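Local coordinates for protein acetyltransferase, GNAT family (Enterococcus faecalis, PDB 1U6M) that probably transfers an acyl group, such as acetyl from acetyl-CoA, to an acceptor that is not yet known, at residues R53-I59 with I71-P76. Numbering follows the deposited sequence.
Sequences RYGYQRI and IAVGYP
R58 stretches along the strand 71-76, its aliphatic part passing the carbonyl of G74 and the CB of Y75. With CG anti to its own carbonyl carbon (chi1 -64°) and the chain extended from CG to NE, it carries NH1 to 3.5 Å from Y75 CB. R58 NH2 bonds the carbonyl of T51; R58 NH1 forms a salt bridge with D79 and gives a hydrogen bond of 2.8 Å to a water in the guanidinium plane, which in turn donates to G74 O. A long chain ending in five N-H groups suits this reach to several oxygens. The backbone adds a weak hydrogen bond, G74 N to R58 O, 3.5 Å. Tyrosine suits position 75 because its ring borders methylenes of R53 and R58 while its hydroxyl bonds D116, which also forms a salt bridge with R53; R53 NH1 lies 3.4 Å from Y75 OH without bonding it. Next along, I59 and V73 form an antiparallel non-hydrogen-bonded pair, their branched side chains side by side on a buried sheet face that such bulky apolar groups fill well, I59 CG1 3.9 Å from V73 CG2. V73 CG1 meets Y54 CD1 at 3.8 Å, while I59 CG2 rests on I71 CB. Y54, I59 and I71 also touch helix 12-25, and V73 touches T117 of strand 112-120. The loop thus turns through a short 3-10 segment into strand 59-64, starting the antiparallel hairpin with strand 67-76 in the central mixed sheet of the GNAT fold.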
loop_
_atom_site.group_PDB
_atom_site.type_symbol
_atom_site.label_atom_id
_atom_site.label_comp_id
_atom_site.label_asym_id
_atom_site.label_seq_id
_atom_site.Cartn_x
_atom_site.Cartn_y
_atom_site.Cartn_z
ATOM N N ARG A 53 0.782 5.943 -6.029
ATOM C CA ARG A 53 0.364 4.854 -5.152
ATOM C C ARG A 53 1.137 4.832 -3.809
ATOM O O ARG A 53 0.541 4.781 -2.724
ATOM C CB ARG A 53 0.530 3.531 -5.864
ATOM C CG ARG A 53 -0.048 2.355 -5.062
ATOM C CD ARG A 53 0.229 1.035 -5.817
ATOM N NE ARG A 53 -0.583 0.940 -7.044
ATOM C CZ ARG A 53 -1.787 0.351 -7.093
ATOM N NH1 ARG A 53 -2.335 -0.189 -6.015
ATOM N NH2 ARG A 53 -2.471 0.312 -8.225
ATOM N N TYR A 54 2.455 4.909 -3.901
ATOM C CA TYR A 54 3.320 4.908 -2.754
ATOM C C TYR A 54 3.973 6.236 -2.580
ATOM O O TYR A 54 5.102 6.278 -2.126
ATOM C CB TYR A 54 4.412 3.806 -2.909
ATOM C CG TYR A 54 3.804 2.436 -3.109
ATOM C CD1 TYR A 54 3.038 1.825 -2.107
ATOM C CD2 TYR A 54 3.979 1.731 -4.288
ATOM C CE1 TYR A 54 2.460 0.527 -2.297
ATOM C CE2 TYR A 54 3.376 0.454 -4.469
ATOM C CZ TYR A 54 2.636 -0.110 -3.468
ATOM O OH TYR A 54 2.072 -1.353 -3.642
ATOM N N GLY A 55 3.302 7.321 -2.976
ATOM C CA GLY A 55 3.788 8.659 -2.706
ATOM C C GLY A 55 3.897 8.835 -1.205
ATOM O O GLY A 55 3.036 8.336 -0.480
ATOM N N TYR A 56 4.922 9.539 -0.715
ATOM C CA TYR A 56 5.022 9.754 0.750
ATOM C C TYR A 56 3.756 10.338 1.371
ATOM O O TYR A 56 3.386 9.989 2.455
ATOM C CB TYR A 56 6.284 10.502 1.186
ATOM C CG TYR A 56 6.275 11.958 0.819
ATOM C CD1 TYR A 56 5.730 12.904 1.670
ATOM C CD2 TYR A 56 6.870 12.392 -0.362
ATOM C CE1 TYR A 56 5.732 14.251 1.342
ATOM C CE2 TYR A 56 6.864 13.739 -0.725
ATOM C CZ TYR A 56 6.294 14.664 0.132
ATOM O OH TYR A 56 6.273 16.019 -0.213
ATOM N N GLN A 57 3.040 11.169 0.644
ATOM C CA GLN A 57 1.848 11.780 1.176
ATOM C C GLN A 57 0.699 10.808 1.443
ATOM O O GLN A 57 -0.279 11.160 2.102
ATOM C CB GLN A 57 1.439 12.903 0.263
ATOM C CG GLN A 57 2.386 14.045 0.446
ATOM C CD GLN A 57 2.180 15.158 -0.558
ATOM O OE1 GLN A 57 3.170 15.784 -0.996
ATOM N NE2 GLN A 57 0.895 15.443 -0.926
ATOM N N ARG A 58 0.816 9.599 0.909
ATOM C CA ARG A 58 -0.215 8.581 1.044
ATOM C C ARG A 58 0.141 7.606 2.151
ATOM O O ARG A 58 -0.627 6.665 2.429
ATOM C CB ARG A 58 -0.340 7.813 -0.292
ATOM C CG ARG A 58 -0.795 8.663 -1.434
ATOM C CD ARG A 58 -1.498 7.779 -2.464
ATOM N NE ARG A 58 -1.834 8.461 -3.733
ATOM C CZ ARG A 58 -2.913 9.244 -3.920
ATOM N NH1 ARG A 58 -3.746 9.499 -2.915
ATOM N NH2 ARG A 58 -3.178 9.758 -5.121
ATOM N N ILE A 59 1.294 7.822 2.771
ATOM C CA ILE A 59 1.895 6.841 3.652
ATOM C C ILE A 59 2.044 7.255 5.159
ATOM O O ILE A 59 2.519 8.369 5.524
ATOM C CB ILE A 59 3.282 6.372 3.109
ATOM C CG1 ILE A 59 3.106 5.774 1.698
ATOM C CG2 ILE A 59 3.891 5.349 4.034
ATOM C CD1 ILE A 59 4.371 5.228 1.052
ATOM N N ILE A 71 5.064 0.456 7.009
ATOM C CA ILE A 71 4.304 1.527 6.398
ATOM C C ILE A 71 2.859 1.046 6.187
ATOM O O ILE A 71 2.615 -0.131 5.983
ATOM C CB ILE A 71 4.946 1.968 5.041
ATOM C CG1 ILE A 71 4.902 0.848 3.965
ATOM C CG2 ILE A 71 6.350 2.578 5.283
ATOM C CD1 ILE A 71 5.579 1.254 2.627
ATOM N N ALA A 72 1.917 1.969 6.259
ATOM C CA ALA A 72 0.529 1.728 5.924
ATOM C C ALA A 72 0.286 2.687 4.794
ATOM O O ALA A 72 0.587 3.896 4.926
ATOM C CB ALA A 72 -0.374 2.092 7.079
ATOM N N VAL A 73 -0.257 2.169 3.701
ATOM C CA VAL A 73 -0.469 2.904 2.433
ATOM C C VAL A 73 -1.937 2.781 1.958
ATOM O O VAL A 73 -2.486 1.664 1.943
ATOM C CB VAL A 73 0.381 2.327 1.259
ATOM C CG1 VAL A 73 0.263 3.307 0.010
ATOM C CG2 VAL A 73 1.811 2.143 1.705
ATOM N N GLY A 74 -2.552 3.913 1.599
ATOM C CA GLY A 74 -3.926 3.915 1.158
ATOM C C GLY A 74 -4.322 5.265 0.545
ATOM O O GLY A 74 -3.528 6.235 0.581
ATOM N N TYR A 75 -5.560 5.341 0.024
ATOM C CA TYR A 75 -5.967 6.492 -0.781
ATOM C C TYR A 75 -7.483 6.479 -0.868
ATOM O O TYR A 75 -8.104 5.380 -0.764
ATOM C CB TYR A 75 -5.325 6.460 -2.221
ATOM C CG TYR A 75 -5.201 5.056 -2.802
ATOM C CD1 TYR A 75 -6.305 4.424 -3.412
ATOM C CD2 TYR A 75 -3.984 4.345 -2.718
ATOM C CE1 TYR A 75 -6.209 3.074 -3.890
ATOM C CE2 TYR A 75 -3.884 3.009 -3.202
ATOM C CZ TYR A 75 -4.991 2.400 -3.776
ATOM O OH TYR A 75 -4.890 1.088 -4.238
ATOM N N PRO A 76 -8.096 7.673 -1.091
ATOM C CA PRO A 76 -9.547 7.705 -1.518
ATOM C C PRO A 76 -9.773 6.791 -2.695
ATOM O O PRO A 76 -8.970 6.792 -3.576
ATOM C CB PRO A 76 -9.780 9.145 -1.930
ATOM C CG PRO A 76 -8.720 9.957 -1.001
ATOM C CD PRO A 76 -7.499 9.021 -0.907
HETATM O O HOH W 1 -1.704 6.320 5.019
HETATM O O HOH W 2 -3.841 9.361 -0.132
#